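Long-range contacts in arabinan endo-1,5-alpha-l-arabinosidase A (PDB 1GYH), which hydrolyses the alpha-1,5-linked arabinofuranosyl bonds of linear arabinan, releasing almost exclusively arabinotriose, and so helps to break down the plant cell wall: residues A[92-97]-A[113-118]; A[51-56]-A[80-85]; A[41-46]-A[107-112]; A[139-144]-A[151-156]. All coordinates share one frame; numbering follows the deposited sequence. Where two conformers were deposited one is given.

Overall arrangement
The enzyme is a five-bladed beta-propeller. Contacts 1, 2 and 3 all reach the blade made of strands 63-72, 75-82, 90-97 and 110-118. Contact 4 is the central hairpin of the next blade. Contact 1 joins strands 90-97 and 110-118. Contact 2, its centre about 10 Å away, sets helix 53-56 on strand 75-82. Contact 3 ties strand 38-44 of the preceding blade to the start of strand 110-118, and contact 2 falls within its chain interval. D111 bonds to both Y80 and W52, which links contacts 2 and 3. Contact 4 comes last along the chain, about 13 Å from contact 1 between centres, and packs against it through M142 and F144. Together the contacts join three consecutive blades.

Contact 1: A[92-97]-A[113-118]; sequences IGVTVN and GIVIES
I92 holds CG1 beside its backbone N (chi1 -67°), and this carries CD1 to I116, where it lies 4.0 Å from I116 CG2. The two side chains lie side by side, pointing the same way. The motif is a classic beta bulge between the antiparallel strands 90-97 and 110-118 of one propeller blade. V115 and I116 both face I92. I92 O takes a bond from V115 N at 2.7 Å and a weak one from I116 N. In return I92 N gives a bond to I116 O at 2.9 Å, nearly in line with the carbonyl. One residue on, G93 pairs with I114, so the register has slipped by one. The chain turns a corner at V115. G113 has a positive phi of 88°, and a CB there would jam against the carbonyl oxygen of the residue before.

V94 CG1 lies 3.8 Å from V115 CG2, the side chains crossing at a slant. Beyond the blade, I92 and V115 touch M142, and I92 and I116 touch F144, both on strand 140-144. The bulge therefore lies where two blades pack together. On the other side of the bulge the pairing goes on through V94 with K112. There G113 O receives V94 N at 3.2 Å in its carbonyl plane, and G93 CA also lies 3.2 Å from G113 O as a CA-H...O contact.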
# COMPACT_ATOMS: atom_id res chain seq x y z
N ILE A 92 -5.05 -11.38 3.60
CA ILE A 92 -3.66 -11.00 3.37
C ILE A 92 -2.76 -12.18 3.63
O ILE A 92 -2.80 -12.81 4.70
CB ILE A 92 -3.28 -9.77 4.24
CG1 ILE A 92 -4.04 -8.54 3.78
CG2 ILE A 92 -1.78 -9.53 4.17
CD1 ILE A 92 -4.15 -7.42 4.87
N GLY A 93 -1.97 -12.52 2.62
CA GLY A 93 -0.96 -13.54 2.70
C GLY A 93 0.46 -12.97 2.73
O GLY A 93 0.66 -11.78 2.51
N VAL A 94 1.43 -13.83 2.97
CA VAL A 94 2.83 -13.44 2.82
C VAL A 94 3.68 -14.55 2.23
O VAL A 94 3.57 -15.71 2.63
CB VAL A 94 3.41 -12.90 4.17
CG1 VAL A 94 3.46 -13.94 5.22
CG2 VAL A 94 4.80 -12.27 3.96
N THR A 95 4.50 -14.18 1.24
CA THR A 95 5.48 -15.07 0.65
C THR A 95 6.90 -14.47 0.79
O THR A 95 7.08 -13.27 0.71
CB THR A 95 5.08 -15.41 -0.82
OG1 THR A 95 6.01 -16.32 -1.43
CG2 THR A 95 5.05 -14.17 -1.72
N VAL A 96 7.88 -15.33 0.99
CA VAL A 96 9.24 -14.96 1.39
C VAL A 96 10.27 -15.49 0.43
O VAL A 96 10.13 -16.60 -0.07
CB VAL A 96 9.52 -15.47 2.80
CG1 VAL A 96 10.85 -14.92 3.35
CG2 VAL A 96 8.40 -15.05 3.72
N ASN A 97 11.29 -14.69 0.16
CA ASN A 97 12.41 -15.06 -0.71
C ASN A 97 13.74 -14.63 -0.03
O ASN A 97 13.77 -13.64 0.73
CB ASN A 97 12.25 -14.33 -2.04
CG ASN A 97 12.95 -15.04 -3.20
OD1 ASN A 97 13.98 -15.69 -3.03
ND2 ASN A 97 12.39 -14.89 -4.39
N GLY A 113 1.22 -18.53 3.66
CA GLY A 113 -0.23 -18.56 3.90
C GLY A 113 -0.85 -17.28 4.46
O GLY A 113 -0.32 -16.16 4.34
N ILE A 114 -2.01 -17.45 5.09
CA ILE A 114 -2.85 -16.37 5.49
C ILE A 114 -2.42 -15.75 6.82
O ILE A 114 -2.36 -16.44 7.84
CB ILE A 114 -4.33 -16.84 5.59
CG1 ILE A 114 -4.83 -17.28 4.19
CG2 ILE A 114 -5.17 -15.76 6.21
CD1 ILE A 114 -6.18 -18.00 4.26
N VAL A 115 -2.14 -14.46 6.77
CA VAL A 115 -1.82 -13.65 7.95
C VAL A 115 -3.11 -13.26 8.67
O VAL A 115 -3.26 -13.46 9.86
CB VAL A 115 -1.04 -12.38 7.57
CG1 VAL A 115 -0.69 -11.56 8.81
CG2 VAL A 115 0.26 -12.70 6.76
N ILE A 116 -4.05 -12.71 7.92
CA ILE A 116 -5.33 -12.30 8.46
C ILE A 116 -6.39 -12.36 7.35
O ILE A 116 -6.09 -12.07 6.20
CB ILE A 116 -5.19 -10.88 9.08
CG1 ILE A 116 -6.38 -10.55 9.95
CG2 ILE A 116 -4.86 -9.83 8.01
CD1 ILE A 116 -7.13 -9.41 9.46
N GLU A 117 -7.59 -12.78 7.73
CA GLU A 117 -8.74 -12.91 6.81
C GLU A 117 -9.99 -12.22 7.40
O GLU A 117 -10.33 -12.42 8.55
CB GLU A 117 -9.01 -14.41 6.55
CG GLU A 117 -10.28 -14.68 5.70
CD GLU A 117 -10.53 -16.14 5.37
OE1 GLU A 117 -9.64 -17.01 5.65
OE2 GLU A 117 -11.63 -16.43 4.82
N SER A 118 -10.69 -11.46 6.58
CA SER A 118 -11.97 -10.90 6.94
C SER A 118 -13.11 -11.83 6.45
O SER A 118 -13.03 -12.43 5.35
CB SER A 118 -12.15 -9.49 6.35
OG SER A 118 -11.88 -9.39 4.94

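Contact 2: A[51-56]-A[80-85]; sequences TWAKRV and YSVSAF
This is a buried, mostly apolar contact between the segment 51-56, which carries the short helix 53-56, and strand 75-82 of a propeller blade. V82 lies at its centre. Its CB points toward the 51-56 segment, and its two methyls divide the work. CG2 meets the six-membered ring of W52, 3.5 Å from W52 CH2. CG1 turns to the helix, where it lies 4.0 Å from A53 CB and 4.2 Å from V56 CG1. The side chains of W52 and V82 run past each other in opposite directions.

Y80 meets the same six-membered ring one atom along, at CZ2. W52 and Y80 both hold CG between the backbone N and the carbonyl carbon (chi1 55° and 60°). The two side chains come from opposite directions. The Y80 hydroxyl sits at the edge of the indole, near its plane, with OH 3.2 Å from W52 CZ2. Y80 CE1 is also close, 3.6 Å from W52 CZ2.

The polar ends of both rings are held by D111: its OD1 bonds to Y80 OH and its OD2 to W52 NE1. I114 and A91 also touch W52, and L64 touches V82. F46 meets the Y80 ring edge-to-face.

The chemistry divides the contact in two. Methyls and ring carbons bury the helical turn against the strand, while one carboxylate probably fixes the rotation of both aromatic side chains and gives a partner to the indole N-H and to the hydroxyl of the buried Y80.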
# COMPACT_ATOMS: atom_id res chain seq x y z
N THR A 51 -2.39 -21.34 -3.31
CA THR A 51 -3.18 -22.56 -3.29
C THR A 51 -4.52 -22.38 -2.61
O THR A 51 -5.48 -23.10 -2.93
CB THR A 51 -2.43 -23.73 -2.61
OG1 THR A 51 -2.11 -23.37 -1.26
CG2 THR A 51 -1.10 -24.05 -3.33
N TRP A 52 -4.59 -21.43 -1.69
CA TRP A 52 -5.75 -21.17 -0.86
C TRP A 52 -6.67 -20.05 -1.39
O TRP A 52 -7.73 -19.78 -0.80
CB TRP A 52 -5.28 -20.81 0.58
CG TRP A 52 -4.28 -19.65 0.65
CD1 TRP A 52 -2.91 -19.76 0.66
CD2 TRP A 52 -4.57 -18.25 0.66
NE1 TRP A 52 -2.35 -18.51 0.69
CE2 TRP A 52 -3.33 -17.56 0.70
CE3 TRP A 52 -5.75 -17.49 0.65
CZ2 TRP A 52 -3.24 -16.17 0.73
CZ3 TRP A 52 -5.66 -16.10 0.68
CH2 TRP A 52 -4.41 -15.45 0.74
N ALA A 53 -6.28 -19.38 -2.47
CA ALA A 53 -6.96 -18.14 -2.87
C ALA A 53 -8.42 -18.38 -3.21
O ALA A 53 -9.27 -17.61 -2.79
CB ALA A 53 -6.29 -17.52 -4.03
N LYS A 54 -8.70 -19.45 -3.98
CA LYS A 54 -10.07 -19.73 -4.43
C LYS A 54 -11.04 -20.04 -3.30
O LYS A 54 -12.23 -19.75 -3.41
CB LYS A 54 -10.10 -20.84 -5.48
CG LYS A 54 -9.77 -20.34 -6.86
CD LYS A 54 -10.09 -21.38 -7.92
CE LYS A 54 -9.69 -20.91 -9.30
NZ LYS A 54 -8.29 -21.26 -9.63
N ARG A 55 -10.55 -20.57 -2.19
CA ARG A 55 -11.43 -20.80 -1.08
C ARG A 55 -11.83 -19.52 -0.36
O ARG A 55 -12.96 -19.40 0.08
CB ARG A 55 -10.90 -21.91 -0.16
CG ARG A 55 -10.37 -21.47 1.11
CD ARG A 55 -11.34 -21.43 2.26
NE ARG A 55 -10.49 -20.95 3.33
CZ ARG A 55 -10.52 -19.75 3.82
NH1 ARG A 55 -11.46 -18.89 3.45
NH2 ARG A 55 -9.65 -19.44 4.74
N VAL A 56 -10.95 -18.53 -0.30
CA VAL A 56 -11.32 -17.23 0.23
C VAL A 56 -12.24 -16.49 -0.79
O VAL A 56 -13.27 -15.90 -0.41
CB VAL A 56 -10.05 -16.38 0.57
CG1 VAL A 56 -10.42 -14.93 0.84
CG2 VAL A 56 -9.28 -16.99 1.77
N TYR A 80 0.53 -9.59 0.36
CA TYR A 80 -0.31 -9.50 -0.84
C TYR A 80 -1.75 -9.79 -0.40
O TYR A 80 -1.97 -10.42 0.64
CB TYR A 80 0.16 -10.49 -1.94
CG TYR A 80 0.12 -11.96 -1.52
CD1 TYR A 80 -1.06 -12.69 -1.61
CD2 TYR A 80 1.25 -12.60 -0.94
CE1 TYR A 80 -1.15 -14.00 -1.19
CE2 TYR A 80 1.19 -13.92 -0.49
CZ TYR A 80 -0.03 -14.63 -0.62
OH TYR A 80 -0.16 -15.94 -0.22
N SER A 81 -2.72 -9.32 -1.21
CA SER A 81 -4.15 -9.40 -0.89
C SER A 81 -4.88 -10.28 -1.93
O SER A 81 -4.67 -10.14 -3.13
CB SER A 81 -4.80 -8.00 -0.86
OG SER A 81 -3.97 -7.05 -0.18
N VAL A 82 -5.69 -11.20 -1.44
CA VAL A 82 -6.68 -11.98 -2.23
C VAL A 82 -8.07 -11.43 -1.88
O VAL A 82 -8.45 -11.36 -0.72
CB VAL A 82 -6.57 -13.46 -1.87
CG1 VAL A 82 -7.78 -14.24 -2.41
CG2 VAL A 82 -5.27 -14.07 -2.38
N SER A 83 -8.84 -11.04 -2.88
CA SER A 83 -10.13 -10.42 -2.61
C SER A 83 -11.13 -10.61 -3.75
O SER A 83 -10.91 -11.41 -4.67
CB SER A 83 -9.91 -8.93 -2.34
OG SER A 83 -11.05 -8.33 -1.72
N ALA A 84 -12.22 -9.87 -3.66
CA ALA A 84 -13.21 -9.77 -4.73
C ALA A 84 -13.83 -8.39 -4.73
O ALA A 84 -14.17 -7.84 -3.67
CB ALA A 84 -14.32 -10.87 -4.53
N PHE A 85 -14.00 -7.82 -5.91
CA PHE A 85 -14.47 -6.44 -5.99
C PHE A 85 -15.78 -6.22 -5.28
O PHE A 85 -16.74 -6.98 -5.45
CB PHE A 85 -14.56 -5.97 -7.47
CG PHE A 85 -13.23 -5.51 -8.03
CD1 PHE A 85 -12.62 -4.34 -7.54
CD2 PHE A 85 -12.54 -6.28 -8.99
CE1 PHE A 85 -11.36 -3.90 -8.03
CE2 PHE A 85 -11.29 -5.86 -9.51
CZ PHE A 85 -10.70 -4.67 -9.02

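Contact 3: A[41-46]-A[107-112]; sequences YSDRAF and YRWEDK
D43 and Y107 meet through their polar ends: Y107 OH donates to D43 OD2 at 2.7 Å, using the anti lone pair of that oxygen. The contact joins neighbouring blades of the beta-propeller, strand 38-44 of one and the lead-in to strand 110-118 of the next. D43 OD2 lies at the edge of the tyrosine ring, in its plane. The carboxylate and ring planes are 49° apart. Beside this bond A45 sits over one face of W109, its CB 4.2 Å from the centroid of the five-membered ring and almost on the normal, a CH-pi contact. F46 brings its ring edge to the carboxylate of D111, and the two planes are nearly perpendicular.

The second shell holds these groups in place. W109 NE1 donates to Y107 OH at 3.0 Å, and a water gives that oxygen another bond and also bonds S42 OG. The hydroxyl thus has three partners, which probably hold it in place. S42 and D43 form a classic beta bulge opposite I30, whose side chain touches both Y107 and W109. D111 is bound by Y80 and W52. On the 41-46 side, R44 NE closes onto F46 O at 2.8 Å, in the carbonyl plane.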
# COMPACT_ATOMS: atom_id res chain seq x y z
N TYR A 41 10.72 -5.79 -16.88
CA TYR A 41 9.98 -6.86 -16.21
C TYR A 41 10.96 -7.84 -15.59
O TYR A 41 11.91 -8.24 -16.23
CB TYR A 41 9.12 -7.63 -17.21
CG TYR A 41 8.38 -8.81 -16.63
CD1 TYR A 41 7.25 -8.62 -15.83
CD2 TYR A 41 8.77 -10.10 -16.89
CE1 TYR A 41 6.55 -9.71 -15.30
CE2 TYR A 41 8.07 -11.19 -16.38
CZ TYR A 41 6.96 -10.99 -15.59
OH TYR A 41 6.27 -12.07 -15.09
N SER A 42 10.73 -8.20 -14.34
CA SER A 42 11.59 -9.15 -13.63
C SER A 42 10.94 -10.54 -13.50
O SER A 42 11.54 -11.54 -13.90
CB SER A 42 11.97 -8.63 -12.21
OG SER A 42 12.93 -9.50 -11.60
N ASP A 43 9.75 -10.59 -12.88
CA ASP A 43 9.03 -11.84 -12.58
C ASP A 43 7.59 -11.57 -12.11
O ASP A 43 7.16 -10.42 -12.00
CB ASP A 43 9.81 -12.59 -11.47
CG ASP A 43 9.50 -14.05 -11.36
OD1 ASP A 43 8.97 -14.70 -12.28
OD2 ASP A 43 9.82 -14.67 -10.33
N ARG A 44 6.85 -12.65 -11.83
CA ARG A 44 5.66 -12.59 -11.01
C ARG A 44 5.87 -13.49 -9.82
O ARG A 44 6.44 -14.58 -9.96
CB ARG A 44 4.40 -12.93 -11.82
CG ARG A 44 4.47 -14.25 -12.59
CD ARG A 44 3.27 -14.58 -13.49
NE ARG A 44 2.08 -14.94 -12.72
CZ ARG A 44 0.83 -15.05 -13.21
NH1 ARG A 44 0.59 -14.86 -14.49
NH2 ARG A 44 -0.17 -15.37 -12.41
N ALA A 45 5.47 -13.06 -8.63
CA ALA A 45 5.80 -13.81 -7.43
C ALA A 45 5.22 -15.22 -7.46
O ALA A 45 5.94 -16.18 -7.20
CB ALA A 45 5.34 -13.06 -6.19
N PHE A 46 3.92 -15.32 -7.73
CA PHE A 46 3.26 -16.63 -8.00
C PHE A 46 3.15 -16.88 -9.49
O PHE A 46 2.57 -16.06 -10.23
CB PHE A 46 1.85 -16.67 -7.40
CG PHE A 46 1.82 -16.60 -5.88
CD1 PHE A 46 1.96 -15.37 -5.22
CD2 PHE A 46 1.69 -17.76 -5.13
CE1 PHE A 46 1.89 -15.30 -3.83
CE2 PHE A 46 1.65 -17.71 -3.73
CZ PHE A 46 1.78 -16.47 -3.08
N TYR A 107 17.18 -17.72 -5.51
CA TYR A 107 15.86 -17.16 -5.79
C TYR A 107 14.72 -18.20 -5.80
O TYR A 107 14.69 -19.09 -6.66
CB TYR A 107 15.86 -16.42 -7.12
CG TYR A 107 14.59 -15.64 -7.44
CD1 TYR A 107 13.54 -16.22 -8.18
CD2 TYR A 107 14.46 -14.32 -7.07
CE1 TYR A 107 12.39 -15.47 -8.51
CE2 TYR A 107 13.32 -13.56 -7.38
CZ TYR A 107 12.29 -14.13 -8.11
OH TYR A 107 11.20 -13.36 -8.42
N ARG A 108 13.78 -18.02 -4.87
CA ARG A 108 12.51 -18.77 -4.83
C ARG A 108 11.55 -18.17 -3.82
O ARG A 108 11.87 -18.07 -2.65
CB ARG A 108 12.74 -20.25 -4.50
CG ARG A 108 11.44 -21.08 -4.43
CD ARG A 108 11.64 -22.59 -4.37
NE ARG A 108 12.02 -23.01 -3.04
CZ ARG A 108 12.16 -24.25 -2.66
NH1 ARG A 108 11.96 -25.25 -3.51
NH2 ARG A 108 12.56 -24.52 -1.43
N TRP A 109 10.36 -17.80 -4.27
CA TRP A 109 9.27 -17.38 -3.41
C TRP A 109 8.56 -18.57 -2.74
O TRP A 109 8.11 -19.51 -3.42
CB TRP A 109 8.25 -16.53 -4.20
CG TRP A 109 8.77 -15.21 -4.64
CD1 TRP A 109 9.20 -14.89 -5.89
CD2 TRP A 109 8.97 -14.06 -3.84
NE1 TRP A 109 9.64 -13.59 -5.92
CE2 TRP A 109 9.50 -13.05 -4.67
CE3 TRP A 109 8.75 -13.76 -2.49
CZ2 TRP A 109 9.85 -11.78 -4.20
CZ3 TRP A 109 9.09 -12.45 -2.01
CH2 TRP A 109 9.61 -11.49 -2.88
N GLU A 110 8.45 -18.51 -1.41
CA GLU A 110 7.84 -19.56 -0.61
C GLU A 110 6.67 -19.00 0.18
O GLU A 110 6.84 -18.19 1.09
CB GLU A 110 8.89 -20.22 0.31
CG GLU A 110 10.14 -20.65 -0.46
CD GLU A 110 11.08 -21.54 0.32
OE1 GLU A 110 10.86 -21.78 1.53
OE2 GLU A 110 12.05 -22.00 -0.29
N ASP A 111 5.47 -19.45 -0.16
CA ASP A 111 4.26 -18.91 0.48
C ASP A 111 4.15 -19.45 1.89
O ASP A 111 4.38 -20.62 2.13
CB ASP A 111 3.00 -19.31 -0.32
CG ASP A 111 1.76 -18.59 0.14
OD1 ASP A 111 1.85 -17.41 0.60
OD2 ASP A 111 0.64 -19.11 0.06
N LYS A 112 3.77 -18.58 2.81
CA LYS A 112 3.59 -18.90 4.20
C LYS A 112 2.11 -18.86 4.62
O LYS A 112 1.77 -19.11 5.78
CB LYS A 112 4.44 -17.92 5.04
CG LYS A 112 5.95 -17.88 4.63
CD LYS A 112 6.62 -19.21 4.79
CE LYS A 112 8.08 -19.18 4.36
NZ LYS A 112 8.77 -20.46 4.62
O HOH W 1 12.23 -10.60 -9.17

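Contact 4: A[139-144]-A[151-156]; sequences QVWMSF and LKLFKL
K155 reaches across a beta hairpin to W141 on the facing strand and to Q139 just ahead of that strand. Its CB lies over one face of the W141 indole, 4.0 Å from the centroid of the six-membered ring, a CH-pi contact. CG comes within 4.0 Å of V140 O. CD approaches the amide of Q139, at 3.5 Å from Q139 OE1. The chain bends at CG-CD (chi3 93°), and CE follows the same oxygen. NZ then donates to Q139 OE1 at 2.8 Å, from above the amide plane and not along a lone pair. A long, weak ion pair with E168 also touches NZ. D135 holds Q139 NE2 and W141 NE1, which helps to place both partners of the lysine.

The hairpin backbone is regular. M142 pairs with F154, and F144 with K152, each by two hydrogen bonds. L156 N adds another to V140 O. On the face that carries M142, M142 CB lies over the F154 ring, and its SD makes an oblique Met-aromatic contact 3.8 Å from F154 CZ. F144 crosses F154 at about a right angle and meets its ring edge, F144 CE1 being 3.9 Å from F154 CE1. On the other face L153 CD2 approaches the indole obliquely, nearest W141 CE3.

These are the two middle strands of a four-stranded blade, with strand 131-134 beside 140-144 and strand 169-173 beside 151-155. F154 and L156 pack on V115 of the blade before, while S143 and L151 touch strand 191-199 of the blade after.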
# COMPACT_ATOMS: atom_id res chain seq x y z
N GLN A 139 9.37 -4.10 18.08
CA GLN A 139 8.09 -4.71 17.66
C GLN A 139 7.80 -4.35 16.20
O GLN A 139 8.22 -3.29 15.73
CB GLN A 139 6.94 -4.27 18.58
CG GLN A 139 7.15 -4.62 20.05
CD GLN A 139 6.04 -4.11 21.00
OE1 GLN A 139 5.50 -4.90 21.78
NE2 GLN A 139 5.75 -2.80 20.97
N VAL A 140 7.11 -5.26 15.49
CA VAL A 140 6.72 -5.03 14.10
C VAL A 140 5.20 -5.15 13.99
O VAL A 140 4.59 -6.03 14.61
CB VAL A 140 7.43 -6.01 13.16
CG1 VAL A 140 7.09 -5.69 11.73
CG2 VAL A 140 8.94 -5.91 13.33
N TRP A 141 4.62 -4.22 13.25
CA TRP A 141 3.16 -4.05 13.13
C TRP A 141 2.70 -4.11 11.67
O TRP A 141 3.43 -3.71 10.76
CB TRP A 141 2.73 -2.71 13.76
CG TRP A 141 3.15 -2.47 15.22
CD1 TRP A 141 4.38 -2.05 15.68
CD2 TRP A 141 2.32 -2.61 16.39
NE1 TRP A 141 4.37 -1.95 17.05
CE2 TRP A 141 3.11 -2.27 17.51
CE3 TRP A 141 0.98 -2.98 16.59
CZ2 TRP A 141 2.61 -2.31 18.81
CZ3 TRP A 141 0.49 -3.02 17.87
CH2 TRP A 141 1.30 -2.68 18.98
N MET A 142 1.47 -4.57 11.45
CA MET A 142 0.80 -4.41 10.16
C MET A 142 -0.36 -3.45 10.28
O MET A 142 -1.21 -3.59 11.18
CB MET A 142 0.30 -5.78 9.63
CG MET A 142 -0.47 -5.67 8.30
SD MET A 142 -1.14 -7.24 7.65
CE MET A 142 0.39 -8.08 7.20
N SER A 143 -0.40 -2.45 9.40
CA SER A 143 -1.60 -1.68 9.16
C SER A 143 -2.27 -2.21 7.88
O SER A 143 -1.61 -2.70 6.98
CB SER A 143 -1.32 -0.17 9.04
OG SER A 143 -0.53 0.16 7.90
N PHE A 144 -3.57 -2.08 7.79
CA PHE A 144 -4.29 -2.49 6.58
C PHE A 144 -5.70 -1.91 6.59
O PHE A 144 -6.15 -1.34 7.59
CB PHE A 144 -4.38 -4.04 6.51
CG PHE A 144 -5.41 -4.64 7.47
CD1 PHE A 144 -5.08 -4.89 8.80
CD2 PHE A 144 -6.71 -4.92 7.03
CE1 PHE A 144 -6.00 -5.41 9.67
CE2 PHE A 144 -7.66 -5.45 7.92
CZ PHE A 144 -7.32 -5.70 9.23
N LEU A 151 -9.35 1.63 9.01
CA LEU A 151 -7.98 1.16 8.96
C LEU A 151 -7.53 0.71 10.34
O LEU A 151 -7.81 1.35 11.34
CB LEU A 151 -7.07 2.25 8.39
CG LEU A 151 -7.55 3.01 7.17
CD1 LEU A 151 -6.49 3.98 6.64
CD2 LEU A 151 -7.99 2.01 6.03
N LYS A 152 -6.83 -0.42 10.37
CA LYS A 152 -6.44 -1.09 11.59
C LYS A 152 -4.94 -1.36 11.64
O LYS A 152 -4.26 -1.42 10.62
CB LYS A 152 -7.13 -2.46 11.76
CG LYS A 152 -8.68 -2.50 11.71
CD LYS A 152 -9.29 -2.02 12.96
CE LYS A 152 -10.83 -2.28 13.04
NZ LYS A 152 -11.38 -1.57 14.24
N LEU A 153 -4.45 -1.54 12.86
CA LEU A 153 -3.06 -1.85 13.14
C LEU A 153 -2.98 -2.98 14.12
O LEU A 153 -3.64 -2.92 15.15
CB LEU A 153 -2.37 -0.60 13.75
CG LEU A 153 -0.87 -0.71 14.00
CD1 LEU A 153 -0.10 -0.45 12.70
CD2 LEU A 153 -0.38 0.23 15.17
N PHE A 154 -2.19 -4.01 13.87
CA PHE A 154 -2.05 -5.07 14.85
C PHE A 154 -0.63 -5.55 14.94
O PHE A 154 0.13 -5.43 13.99
CB PHE A 154 -3.01 -6.30 14.63
CG PHE A 154 -2.71 -7.11 13.39
CD1 PHE A 154 -3.26 -6.75 12.17
CD2 PHE A 154 -1.89 -8.23 13.45
CE1 PHE A 154 -2.98 -7.43 11.03
CE2 PHE A 154 -1.62 -8.96 12.26
CZ PHE A 154 -2.17 -8.55 11.06
N LYS A 155 -0.29 -6.10 16.09
CA LYS A 155 1.07 -6.59 16.32
C LYS A 155 1.36 -7.97 15.67
O LYS A 155 0.56 -8.93 15.80
CB LYS A 155 1.37 -6.60 17.81
CG LYS A 155 2.87 -6.79 18.14
CD LYS A 155 3.16 -6.26 19.58
CE LYS A 155 3.09 -7.28 20.61
NZ LYS A 155 3.33 -6.65 22.03
N LEU A 156 2.48 -8.06 14.95
CA LEU A 156 2.87 -9.32 14.27
C LEU A 156 3.70 -10.20 15.18
O LEU A 156 4.36 -9.69 16.10
CB LEU A 156 3.66 -9.03 12.99
CG LEU A 156 2.79 -8.50 11.84
CD1 LEU A 156 3.63 -7.84 10.77
CD2 LEU A 156 1.93 -9.65 11.24
O HOH W 2 6.29 -7.62 16.88